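Local coordinates for Aar187cp (Eremothecium gossypii, PDB 3ZIL), which probably regulates the establishment of sister-chromatid cohesion by acting on cohesin, its Wap1 domain making up the helical chain described here, at residues L44-D49 with C88-K93; L48-M51 with D55-Q58; Q58-Y63 with D92-L97; T83-C88 with D137-L142. All coordinates share one frame; numbering follows the deposited sequence.

Contact 1. Residues L44-D49 with C88-K93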
loop_
_atom_site.group_PDB
_atom_site.type_symbol
_atom_site.label_atom_id
_atom_site.label_comp_id
_atom_site.label_asym_id
_atom_site.label_seq_id
_atom_site.Cartn_x
_atom_site.Cartn_y
_atom_site.Cartn_z
ATOM N N LEU A 44 8.230 -13.937 -27.596
ATOM C CA LEU A 44 8.675 -12.595 -28.002
ATOM C C LEU A 44 8.043 -12.100 -29.290
ATOM O O LEU A 44 7.517 -10.952 -29.410
ATOM C CB LEU A 44 10.215 -12.524 -28.071
ATOM C CG LEU A 44 10.862 -11.218 -28.618
ATOM C CD1 LEU A 44 10.386 -10.083 -27.674
ATOM C CD2 LEU A 44 12.388 -11.272 -28.676
ATOM N N ARG A 45 8.057 -12.973 -30.276
ATOM C CA ARG A 45 7.531 -12.681 -31.543
ATOM C C ARG A 45 6.013 -12.478 -31.448
ATOM O O ARG A 45 5.450 -11.599 -32.116
ATOM C CB ARG A 45 7.954 -13.817 -32.467
ATOM C CG ARG A 45 7.228 -13.839 -33.806
ATOM C CD ARG A 45 7.993 -14.832 -34.731
ATOM N NE ARG A 45 7.448 -14.712 -36.059
ATOM C CZ ARG A 45 7.640 -15.556 -37.060
ATOM N NH1 ARG A 45 8.395 -16.641 -36.905
ATOM N NH2 ARG A 45 7.027 -15.312 -38.232
ATOM N N LEU A 46 5.339 -13.231 -30.570
ATOM C CA LEU A 46 3.896 -13.041 -30.358
ATOM C C LEU A 46 3.535 -11.663 -29.750
ATOM O O LEU A 46 2.568 -10.978 -30.224
ATOM C CB LEU A 46 3.368 -14.155 -29.470
ATOM C CG LEU A 46 1.952 -14.029 -28.900
ATOM C CD1 LEU A 46 0.966 -14.019 -30.059
ATOM C CD2 LEU A 46 1.637 -15.077 -27.788
ATOM N N CYS A 47 4.297 -11.290 -28.715
ATOM C CA CYS A 47 4.080 -10.039 -27.963
ATOM C C CYS A 47 4.283 -8.915 -28.961
ATOM O O CYS A 47 3.503 -7.958 -29.025
ATOM C CB CYS A 47 5.056 -9.912 -26.786
ATOM S SG CYS A 47 4.671 -11.155 -25.499
ATOM N N LEU A 48 5.327 -9.046 -29.764
ATOM C CA LEU A 48 5.682 -7.935 -30.684
ATOM C C LEU A 48 4.613 -7.738 -31.812
ATOM O O LEU A 48 4.189 -6.619 -32.087
ATOM C CB LEU A 48 7.104 -8.079 -31.178
ATOM C CG LEU A 48 7.733 -6.829 -31.840
ATOM C CD1 LEU A 48 7.829 -5.578 -30.956
ATOM C CD2 LEU A 48 9.125 -7.219 -32.273
ATOM N N ASP A 49 4.100 -8.834 -32.370
ATOM C CA ASP A 49 2.924 -8.805 -33.255
ATOM C C ASP A 49 1.689 -8.155 -32.596
ATOM O O ASP A 49 0.987 -7.311 -33.202
ATOM C CB ASP A 49 2.615 -10.230 -33.719
ATOM C CG ASP A 49 3.722 -10.802 -34.614
ATOM O OD1 ASP A 49 4.622 -10.055 -35.021
ATOM O OD2 ASP A 49 3.721 -11.995 -34.913
ATOM N N CYS A 88 3.996 -10.966 -18.292
ATOM C CA CYS A 88 3.247 -9.816 -17.673
ATOM C C CYS A 88 2.563 -8.924 -18.790
ATOM O O CYS A 88 1.440 -8.506 -18.610
ATOM C CB CYS A 88 4.176 -8.931 -16.879
ATOM S SG CYS A 88 4.892 -9.624 -15.383
ATOM N N PHE A 89 3.250 -8.628 -19.901
ATOM C CA PHE A 89 2.621 -7.956 -21.058
ATOM C C PHE A 89 1.338 -8.678 -21.597
ATOM O O PHE A 89 0.297 -8.052 -21.724
ATOM C CB PHE A 89 3.659 -7.673 -22.178
ATOM C CG PHE A 89 3.035 -7.230 -23.458
ATOM C CD1 PHE A 89 2.530 -5.926 -23.598
ATOM C CD2 PHE A 89 2.849 -8.136 -24.497
ATOM C CE1 PHE A 89 1.925 -5.519 -24.776
ATOM C CE2 PHE A 89 2.210 -7.733 -25.669
ATOM C CZ PHE A 89 1.748 -6.423 -25.808
ATOM N N ILE A 90 1.400 -10.006 -21.821
ATOM C CA ILE A 90 0.276 -10.790 -22.214
ATOM C C ILE A 90 -0.905 -10.612 -21.236
ATOM O O ILE A 90 -2.066 -10.364 -21.675
ATOM C CB ILE A 90 0.671 -12.287 -22.353
ATOM C CG1 ILE A 90 1.660 -12.422 -23.499
ATOM C CG2 ILE A 90 -0.581 -13.185 -22.445
ATOM C CD1 ILE A 90 1.095 -11.890 -24.802
ATOM N N ALA A 91 -0.655 -10.784 -19.943
ATOM C CA ALA A 91 -1.740 -10.640 -18.961
ATOM C C ALA A 91 -2.370 -9.259 -19.077
ATOM O O ALA A 91 -3.592 -9.112 -19.016
ATOM C CB ALA A 91 -1.237 -10.824 -17.541
ATOM N N ASP A 92 -1.526 -8.246 -19.185
ATOM C CA ASP A 92 -2.009 -6.879 -19.384
ATOM C C ASP A 92 -2.659 -6.593 -20.770
ATOM O O ASP A 92 -3.560 -5.800 -20.833
ATOM C CB ASP A 92 -0.880 -5.919 -19.107
ATOM C CG ASP A 92 -1.315 -4.452 -19.005
ATOM O OD1 ASP A 92 -2.435 -4.187 -18.491
ATOM O OD2 ASP A 92 -0.451 -3.569 -19.407
ATOM N N LYS A 93 -2.226 -7.241 -21.846
ATOM C CA LYS A 93 -2.665 -6.884 -23.196
ATOM C C LYS A 93 -3.970 -7.610 -23.490
ATOM O O LYS A 93 -4.819 -7.041 -24.155
ATOM C CB LYS A 93 -1.612 -7.324 -24.232
ATOM C CG LYS A 93 -1.826 -6.739 -25.619
ATOM C CD LYS A 93 -1.944 -5.214 -25.622
ATOM C CE LYS A 93 -2.677 -4.802 -26.887
ATOM N NZ LYS A 93 -2.102 -3.515 -27.327
#
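C47 meets F89 and I90 at the same time, one residue of helix 36-52 set against two neighbours on helix 81-93. Its CB lies 3.6 Å from F89 CD2, while its SG touches the tip of I90, 3.7 Å from CD1. The sulfur stands at the rim of the phenyl ring rather than above it: SG is 5.0 Å from the F89 ring centroid and 77° off the ring normal, a sulfur-aromatic contact made at the edge. The backbone joins in, for C47 O approaches F89 CE2 to 3.6 Å from an oblique direction. With CG of F89 anti to the backbone N (chi1 169°), the CD2 and CE2 side of the ring is laid against C47 CB and O. L46 adds a looser methyl contact, its CD2 4.4 Å from I90 CD1.

Behind this first shell, K93 CB rests on one face of the F89 ring, near its rim, one helical turn further along. L46 and I90 both lean on C72 of helix 54-72, and F89 also packs on L142. The two short helical segments run at 35° to each other with axes 10.6 Å apart at closest approach, and F89 and I90 fill the space between them. Cysteine suits the middle because its short side chain fits where C47 CA and I90 CA are only 6.9 Å apart. All four touching residues are buried and meet through carbon, sulfur and one carbonyl oxygen; cohesion therefore rests on dispersion and shape, with perhaps a modest electrostatic share from the sulfur at the ring edge.

Contact 2. Residues L48-M51 with D55-Q58; sequences LDMM and DLCQ
M50 turns its CG anti to its own carbonyl carbon (chi1 -71°), and C57 places its SG in the same way (chi1 -65°), which sets the methionine stem beside the thiol across the bend between helices 36-52 and 54-72. C57 SG comes 3.6 Å from M50 CB and 3.3 Å from M50 O, so the sulfur sits against both side chain and backbone. A bend at chi3 of M50 curls the terminal methyl back, leaving CE 4.0 Å from C57 SG.

L56 works on the other flank. Its CD2 touches D49 CB at 3.3 Å and also the peptide between D49 and M50, 3.6 Å from M50 N; the leucine and methionine side chains cross at about a right angle, with M50 CG 3.9 Å from L56 CD2. Branched leucine fills the notch between successive residues, whereas slim cysteine tolerates the close backbones, M50 CA and C57 CA being 5.6 Å apart. N53, in the turn, accepts a hydrogen bond from L56 N through its OD1, and K93 and I90 of helix 81-93 cover M50. Two consecutive helices are thus packed against each other across a tight turn, a sharp corner in the all-helical Wap1 domain.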
loop_
_atom_site.group_PDB
_atom_site.type_symbol
_atom_site.label_atom_id
_atom_site.label_comp_id
_atom_site.label_asym_id
_atom_site.label_seq_id
_atom_site.Cartn_x
_atom_site.Cartn_y
_atom_site.Cartn_z
ATOM N N LEU A 48 5.327 -9.046 -29.764
ATOM C CA LEU A 48 5.682 -7.935 -30.684
ATOM C C LEU A 48 4.613 -7.738 -31.812
ATOM O O LEU A 48 4.189 -6.619 -32.087
ATOM C CB LEU A 48 7.104 -8.079 -31.178
ATOM C CG LEU A 48 7.733 -6.829 -31.840
ATOM C CD1 LEU A 48 7.829 -5.578 -30.956
ATOM C CD2 LEU A 48 9.125 -7.219 -32.273
ATOM N N ASP A 49 4.100 -8.834 -32.370
ATOM C CA ASP A 49 2.924 -8.805 -33.255
ATOM C C ASP A 49 1.689 -8.155 -32.596
ATOM O O ASP A 49 0.987 -7.311 -33.202
ATOM C CB ASP A 49 2.615 -10.230 -33.719
ATOM C CG ASP A 49 3.722 -10.802 -34.614
ATOM O OD1 ASP A 49 4.622 -10.055 -35.021
ATOM O OD2 ASP A 49 3.721 -11.995 -34.913
ATOM N N MET A 50 1.409 -8.548 -31.364
ATOM C CA MET A 50 0.211 -8.083 -30.647
ATOM C C MET A 50 0.377 -6.626 -30.361
ATOM O O MET A 50 -0.539 -5.862 -30.564
ATOM C CB MET A 50 0.073 -8.810 -29.293
ATOM C CG MET A 50 -0.323 -10.259 -29.456
ATOM S SD MET A 50 -0.363 -11.223 -27.923
ATOM C CE MET A 50 -1.780 -10.383 -27.260
ATOM N N MET A 51 1.557 -6.246 -29.888
ATOM C CA MET A 51 1.920 -4.830 -29.694
ATOM C C MET A 51 1.748 -4.059 -31.004
ATOM O O MET A 51 1.244 -2.967 -30.962
ATOM C CB MET A 51 3.354 -4.654 -29.143
ATOM C CG MET A 51 3.680 -3.196 -28.843
ATOM S SD MET A 51 2.797 -2.555 -27.364
ATOM C CE MET A 51 3.902 -3.095 -26.044
ATOM N N ASP A 55 -5.652 -5.723 -34.389
ATOM C CA ASP A 55 -6.542 -6.684 -35.064
ATOM C C ASP A 55 -6.196 -8.144 -34.648
ATOM O O ASP A 55 -7.069 -8.968 -34.424
ATOM C CB ASP A 55 -6.443 -6.452 -36.582
ATOM C CG ASP A 55 -7.505 -7.158 -37.359
ATOM O OD1 ASP A 55 -8.665 -7.134 -36.940
ATOM O OD2 ASP A 55 -7.195 -7.727 -38.433
ATOM N N LEU A 56 -4.915 -8.449 -34.529
ATOM C CA LEU A 56 -4.476 -9.787 -34.041
ATOM C C LEU A 56 -4.974 -9.981 -32.587
ATOM O O LEU A 56 -5.502 -11.031 -32.220
ATOM C CB LEU A 56 -2.925 -9.923 -34.168
ATOM C CG LEU A 56 -2.178 -10.999 -33.349
ATOM C CD1 LEU A 56 -2.622 -12.381 -33.839
ATOM C CD2 LEU A 56 -0.637 -10.852 -33.314
ATOM N N CYS A 57 -4.855 -8.926 -31.794
ATOM C CA CYS A 57 -5.327 -8.945 -30.422
ATOM C C CYS A 57 -6.831 -9.225 -30.333
ATOM O O CYS A 57 -7.246 -10.014 -29.516
ATOM C CB CYS A 57 -4.969 -7.665 -29.661
ATOM S SG CYS A 57 -3.196 -7.353 -29.406
ATOM N N GLN A 58 -7.640 -8.583 -31.162
ATOM C CA GLN A 58 -9.092 -8.780 -31.172
ATOM C C GLN A 58 -9.421 -10.214 -31.548
ATOM O O GLN A 58 -10.164 -10.919 -30.845
ATOM C CB GLN A 58 -9.755 -7.770 -32.122
ATOM C CG GLN A 58 -9.975 -6.391 -31.503
ATOM C CD GLN A 58 -10.081 -5.275 -32.560
ATOM O OE1 GLN A 58 -9.079 -4.867 -33.169
ATOM N NE2 GLN A 58 -11.299 -4.771 -32.774
#

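Contact 3. Residues Q58-Y63 with D92-L97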
loop_
_atom_site.group_PDB
_atom_site.type_symbol
_atom_site.label_atom_id
_atom_site.label_comp_id
_atom_site.label_asym_id
_atom_site.label_seq_id
_atom_site.Cartn_x
_atom_site.Cartn_y
_atom_site.Cartn_z
ATOM N N GLN A 58 -7.640 -8.583 -31.162
ATOM C CA GLN A 58 -9.092 -8.780 -31.172
ATOM C C GLN A 58 -9.421 -10.214 -31.548
ATOM O O GLN A 58 -10.164 -10.919 -30.845
ATOM C CB GLN A 58 -9.755 -7.770 -32.122
ATOM C CG GLN A 58 -9.975 -6.391 -31.503
ATOM C CD GLN A 58 -10.081 -5.275 -32.560
ATOM O OE1 GLN A 58 -9.079 -4.867 -33.169
ATOM N NE2 GLN A 58 -11.299 -4.771 -32.774
ATOM N N TYR A 59 -8.754 -10.676 -32.599
ATOM C CA TYR A 59 -8.844 -12.055 -33.032
ATOM C C TYR A 59 -8.584 -13.058 -31.881
ATOM O O TYR A 59 -9.425 -13.933 -31.580
ATOM C CB TYR A 59 -7.912 -12.310 -34.225
ATOM C CG TYR A 59 -7.962 -13.753 -34.630
ATOM C CD1 TYR A 59 -7.107 -14.663 -34.027
ATOM C CD2 TYR A 59 -8.908 -14.233 -35.568
ATOM C CE1 TYR A 59 -7.152 -16.003 -34.329
ATOM C CE2 TYR A 59 -8.958 -15.598 -35.904
ATOM C CZ TYR A 59 -8.068 -16.479 -35.246
ATOM O OH TYR A 59 -8.001 -17.837 -35.470
ATOM N N ILE A 60 -7.419 -12.955 -31.241
ATOM C CA ILE A 60 -7.109 -13.809 -30.067
ATOM C C ILE A 60 -8.244 -13.772 -29.057
ATOM O O ILE A 60 -8.741 -14.813 -28.547
ATOM C CB ILE A 60 -5.755 -13.400 -29.420
ATOM C CG1 ILE A 60 -4.597 -13.699 -30.380
ATOM C CG2 ILE A 60 -5.568 -14.082 -28.060
ATOM C CD1 ILE A 60 -3.289 -12.951 -30.002
ATOM N N VAL A 61 -8.715 -12.580 -28.747
ATOM C CA VAL A 61 -9.591 -12.505 -27.586
ATOM C C VAL A 61 -10.934 -13.103 -27.993
ATOM O O VAL A 61 -11.551 -13.849 -27.205
ATOM C CB VAL A 61 -9.670 -11.034 -27.080
ATOM C CG1 VAL A 61 -10.925 -10.787 -26.265
ATOM C CG2 VAL A 61 -8.424 -10.714 -26.275
ATOM N N LYS A 62 -11.369 -12.863 -29.250
ATOM C CA LYS A 62 -12.690 -13.418 -29.649
ATOM C C LYS A 62 -12.727 -14.893 -29.844
ATOM O O LYS A 62 -13.780 -15.486 -29.697
ATOM C CB LYS A 62 -13.216 -12.827 -30.976
ATOM C CG LYS A 62 -13.445 -11.324 -30.944
ATOM C CD LYS A 62 -13.946 -10.778 -32.290
ATOM C CE LYS A 62 -15.372 -11.248 -32.571
ATOM N NZ LYS A 62 -16.259 -10.187 -33.146
ATOM N N TYR A 63 -11.624 -15.464 -30.313
ATOM C CA TYR A 63 -11.657 -16.787 -30.867
ATOM C C TYR A 63 -10.643 -17.732 -30.313
ATOM O O TYR A 63 -10.881 -18.922 -30.419
ATOM C CB TYR A 63 -11.402 -16.788 -32.368
ATOM C CG TYR A 63 -12.385 -15.994 -33.139
ATOM C CD1 TYR A 63 -13.751 -16.284 -33.085
ATOM C CD2 TYR A 63 -11.947 -14.946 -33.962
ATOM C CE1 TYR A 63 -14.662 -15.530 -33.802
ATOM C CE2 TYR A 63 -12.821 -14.222 -34.707
ATOM C CZ TYR A 63 -14.165 -14.529 -34.628
ATOM O OH TYR A 63 -15.012 -13.785 -35.358
ATOM N N ASP A 92 -1.526 -8.246 -19.185
ATOM C CA ASP A 92 -2.009 -6.879 -19.384
ATOM C C ASP A 92 -2.659 -6.593 -20.770
ATOM O O ASP A 92 -3.560 -5.800 -20.833
ATOM C CB ASP A 92 -0.880 -5.919 -19.107
ATOM C CG ASP A 92 -1.315 -4.452 -19.005
ATOM O OD1 ASP A 92 -2.435 -4.187 -18.491
ATOM O OD2 ASP A 92 -0.451 -3.569 -19.407
ATOM N N LYS A 93 -2.226 -7.241 -21.846
ATOM C CA LYS A 93 -2.665 -6.884 -23.196
ATOM C C LYS A 93 -3.970 -7.610 -23.490
ATOM O O LYS A 93 -4.819 -7.041 -24.155
ATOM C CB LYS A 93 -1.612 -7.324 -24.232
ATOM C CG LYS A 93 -1.826 -6.739 -25.619
ATOM C CD LYS A 93 -1.944 -5.214 -25.622
ATOM C CE LYS A 93 -2.677 -4.802 -26.887
ATOM N NZ LYS A 93 -2.102 -3.515 -27.327
ATOM N N ILE A 94 -4.161 -8.828 -22.952
ATOM C CA ILE A 94 -5.389 -9.610 -23.234
ATOM C C ILE A 94 -5.756 -10.295 -21.973
ATOM O O ILE A 94 -5.621 -11.549 -21.846
ATOM C CB ILE A 94 -5.184 -10.683 -24.346
ATOM C CG1 ILE A 94 -3.907 -11.524 -24.035
ATOM C CG2 ILE A 94 -5.158 -9.996 -25.746
ATOM C CD1 ILE A 94 -3.773 -12.831 -24.870
ATOM N N PRO A 95 -6.191 -9.491 -21.002
ATOM C CA PRO A 95 -6.542 -10.000 -19.695
ATOM C C PRO A 95 -7.789 -10.896 -19.796
ATOM O O PRO A 95 -8.696 -10.623 -20.604
ATOM C CB PRO A 95 -6.889 -8.691 -18.903
ATOM C CG PRO A 95 -7.282 -7.693 -19.970
ATOM C CD PRO A 95 -6.268 -8.013 -21.062
ATOM N N LEU A 96 -7.856 -11.959 -19.003
ATOM C CA LEU A 96 -9.117 -12.724 -18.874
ATOM C C LEU A 96 -10.097 -11.919 -18.014
ATOM O O LEU A 96 -9.679 -10.951 -17.350
ATOM C CB LEU A 96 -8.872 -14.070 -18.155
ATOM C CG LEU A 96 -7.777 -14.964 -18.736
ATOM C CD1 LEU A 96 -7.448 -16.065 -17.742
ATOM C CD2 LEU A 96 -8.289 -15.517 -20.070
ATOM N N LEU A 97 -11.393 -12.304 -18.011
ATOM C CA LEU A 97 -12.344 -11.649 -17.124
ATOM C C LEU A 97 -11.878 -11.838 -15.706
ATOM O O LEU A 97 -11.188 -12.853 -15.444
ATOM C CB LEU A 97 -13.710 -12.324 -17.256
ATOM C CG LEU A 97 -14.359 -12.470 -18.626
ATOM C CD1 LEU A 97 -15.440 -13.598 -18.589
ATOM C CD2 LEU A 97 -14.874 -11.093 -19.021
#
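I94 faces V61 and I60 with different branches, and each neighbour is met at a different angle. V61 and I94 slide past each other in opposite directions, so that their CG2 methyls meet flank to flank; V61 CG2 and I94 CG2 are 3.4 Å apart, tighter than usual van der Waals contact. The same V61 methyl also lies 3.8 Å from I94 CB. I60, by contrast, crosses I94 at about a right angle and offers its CG2 to the end of the longer branch, 3.9 Å from I94 CD1.

The torsion of I94 makes this division possible. CG1 stands between the backbone N and the carbonyl carbon (chi1 50°), an uncommon choice for isoleucine, while CG2 is anti to the carbonyl carbon; one branch thus goes to V61 and the other, extended at chi2, reaches I60. Beta-branched residues suit the place because each has two arms leaving CB, giving a broad, fairly rigid hydrocarbon surface close to the main chain: V61 CA and I94 CA are 6.7 Å apart.

Burial is uneven. I60 and I94 are enclosed, with M50 of helix 36-52 touching both and L24 of helix 20-27 lying on I60, whereas V61 stands at the exposed border. H65, further along helix 54-72, donates through NE2 to I94 O and gives the loop a polar tie to the same helix. I94 is the first residue to leave helical angles after helix 81-93: the C-terminal end of a helix leads into an extended loop, whose first residue packs on helix 54-72 of the all-helical Wap1 domain.

Contact 4. Residues T83-C88 with D137-L142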
loop_
_atom_site.group_PDB
_atom_site.type_symbol
_atom_site.label_atom_id
_atom_site.label_comp_id
_atom_site.label_asym_id
_atom_site.label_seq_id
_atom_site.Cartn_x
_atom_site.Cartn_y
_atom_site.Cartn_z
ATOM N N THR A 83 11.215 -14.038 -20.001
ATOM C CA THR A 83 9.967 -14.738 -20.250
ATOM C C THR A 83 8.874 -14.151 -19.348
ATOM O O THR A 83 7.750 -13.918 -19.793
ATOM C CB THR A 83 10.179 -16.228 -20.024
ATOM O OG1 THR A 83 11.071 -16.702 -21.047
ATOM C CG2 THR A 83 8.906 -17.016 -20.122
ATOM N N SER A 84 9.231 -13.929 -18.091
ATOM C CA SER A 84 8.294 -13.360 -17.065
ATOM C C SER A 84 7.749 -11.959 -17.429
ATOM O O SER A 84 6.551 -11.651 -17.261
ATOM C CB SER A 84 9.082 -13.359 -15.753
ATOM O OG SER A 84 9.097 -14.676 -15.261
ATOM N N LEU A 85 8.644 -11.126 -17.960
ATOM C CA LEU A 85 8.278 -9.864 -18.544
ATOM C C LEU A 85 7.277 -9.955 -19.703
ATOM O O LEU A 85 6.282 -9.220 -19.740
ATOM C CB LEU A 85 9.502 -9.108 -18.995
ATOM C CG LEU A 85 9.140 -7.629 -19.323
ATOM C CD1 LEU A 85 8.627 -6.848 -18.097
ATOM C CD2 LEU A 85 10.330 -6.899 -19.974
ATOM N N LEU A 86 7.565 -10.831 -20.675
ATOM C CA LEU A 86 6.660 -11.087 -21.760
ATOM C C LEU A 86 5.306 -11.561 -21.228
ATOM O O LEU A 86 4.280 -11.204 -21.780
ATOM C CB LEU A 86 7.266 -12.183 -22.675
ATOM C CG LEU A 86 8.648 -11.895 -23.250
ATOM C CD1 LEU A 86 9.244 -13.039 -24.128
ATOM C CD2 LEU A 86 8.641 -10.555 -23.976
ATOM N N GLN A 87 5.314 -12.420 -20.189
ATOM C CA GLN A 87 4.096 -12.973 -19.679
ATOM C C GLN A 87 3.319 -11.874 -18.991
ATOM O O GLN A 87 2.096 -11.924 -19.059
ATOM C CB GLN A 87 4.325 -14.126 -18.662
ATOM C CG GLN A 87 4.851 -15.381 -19.381
ATOM C CD GLN A 87 5.352 -16.428 -18.421
ATOM O OE1 GLN A 87 6.246 -16.170 -17.619
ATOM N NE2 GLN A 87 4.857 -17.662 -18.581
ATOM N N CYS A 88 3.996 -10.966 -18.292
ATOM C CA CYS A 88 3.247 -9.816 -17.673
ATOM C C CYS A 88 2.563 -8.924 -18.790
ATOM O O CYS A 88 1.440 -8.506 -18.610
ATOM C CB CYS A 88 4.176 -8.931 -16.879
ATOM S SG CYS A 88 4.892 -9.624 -15.383
ATOM N N ASP A 137 13.125 -3.443 -29.477
ATOM C CA ASP A 137 11.967 -2.820 -30.091
ATOM C C ASP A 137 10.713 -2.966 -29.161
ATOM O O ASP A 137 9.983 -1.972 -28.853
ATOM C CB ASP A 137 11.823 -3.463 -31.453
ATOM C CG ASP A 137 10.528 -3.131 -32.178
ATOM O OD1 ASP A 137 9.663 -2.361 -31.699
ATOM O OD2 ASP A 137 10.374 -3.694 -33.286
ATOM N N LEU A 138 10.468 -4.190 -28.679
ATOM C CA LEU A 138 9.389 -4.371 -27.684
ATOM C C LEU A 138 9.507 -3.516 -26.416
ATOM O O LEU A 138 8.518 -2.880 -26.019
ATOM C CB LEU A 138 9.192 -5.853 -27.326
ATOM C CG LEU A 138 7.967 -6.104 -26.413
ATOM C CD1 LEU A 138 6.614 -5.903 -27.142
ATOM C CD2 LEU A 138 8.118 -7.516 -25.872
ATOM N N LEU A 139 10.689 -3.539 -25.786
ATOM C CA LEU A 139 11.002 -2.762 -24.617
ATOM C C LEU A 139 10.677 -1.273 -24.753
ATOM O O LEU A 139 10.073 -0.700 -23.846
ATOM C CB LEU A 139 12.493 -2.928 -24.243
ATOM C CG LEU A 139 13.042 -3.581 -22.983
ATOM C CD1 LEU A 139 12.284 -4.791 -22.493
ATOM C CD2 LEU A 139 14.548 -3.873 -23.159
ATOM N N ARG A 140 11.099 -0.648 -25.853
ATOM C CA ARG A 140 10.655 0.729 -26.201
ATOM C C ARG A 140 9.141 0.917 -26.231
ATOM O O ARG A 140 8.671 2.001 -26.011
ATOM C CB ARG A 140 11.312 1.266 -27.521
ATOM C CG ARG A 140 12.844 1.376 -27.406
ATOM C CD ARG A 140 13.534 1.969 -28.627
ATOM N NE ARG A 140 13.281 1.272 -29.893
ATOM C CZ ARG A 140 14.126 0.391 -30.459
ATOM N NH1 ARG A 140 15.275 0.092 -29.868
ATOM N NH2 ARG A 140 13.837 -0.195 -31.625
ATOM N N LYS A 141 8.367 -0.128 -26.467
ATOM C CA LYS A 141 6.913 0.016 -26.451
ATOM C C LYS A 141 6.163 -0.381 -25.167
ATOM O O LYS A 141 4.990 -0.099 -25.057
ATOM C CB LYS A 141 6.326 -0.778 -27.627
ATOM C CG LYS A 141 6.416 -0.053 -28.962
ATOM C CD LYS A 141 6.545 -1.032 -30.130
ATOM C CE LYS A 141 6.884 -0.248 -31.407
ATOM N NZ LYS A 141 7.156 -1.225 -32.472
ATOM N N LEU A 142 6.801 -1.134 -24.255
ATOM C CA LEU A 142 6.071 -1.724 -23.099
ATOM C C LEU A 142 5.765 -0.633 -22.099
ATOM O O LEU A 142 6.529 0.323 -21.971
ATOM C CB LEU A 142 6.981 -2.718 -22.394
ATOM C CG LEU A 142 7.034 -4.080 -23.119
ATOM C CD1 LEU A 142 8.172 -4.850 -22.513
ATOM C CD2 LEU A 142 5.661 -4.824 -23.006
#
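L85 and L86 of helix 81-93 carry the apolar contact with L138 and L139 near the end of helix 129-141 and L142 just beyond it. L85 sends one methyl to two partners: its CD2 is 3.8 Å from L139 CD1, the two side chains crossing at about a right angle, and 3.9 Å from L142 CD1, which it meets tip to tip. L86 and L138 cross obliquely, CD2 of L86 lying 3.6 Å from CD2 of L138. With CG anti to its carbonyl carbon (chi1 -57°), L86 bends its end toward helix 129-141, although its CB sets off along the interface.

Leucine suits these places because its forked end reaches across a wide gap; L86 CA and L138 CA remain 9.4 Å apart. This is methyl-to-methyl packing between two helices of the alpha-helical Wap1 domain that are not adjacent in sequence, helix 108-116 lying between them along the chain, with T147 and Y150 of helix 147-158 also packing on L85.

The salt bridge lies within 137-142. K141 NZ donates to D137 OD1 on its syn side at 2.9 Å, and N52 OD1 gives the same ammonium a second partner. On the other segment, Q87 NE2 reaches C72 O and G75 O.

Contacts 1, 3 and 4 all draw on helix 81-93, and contact 2 joins helices 36-52 and 54-72, which both pack on helix 81-93. The centres of contacts 1 and 4 are about 7 Å apart, joined where F89 CD1 lies 3.4 Å from L142 CD2. Contacts 1 and 2, about 8 Å apart, meet through I90 CD1 and M50 SD at 3.5 Å. M50 also connects contact 2 to contact 3, its CE 3.7 Å from I94 CG2. Contacts 3 and 4 are the most widely separated, about 17 Å between centres, toward opposite ends of helix 81-93. Together they form one continuous, largely apolar core on one side of the elongated chain.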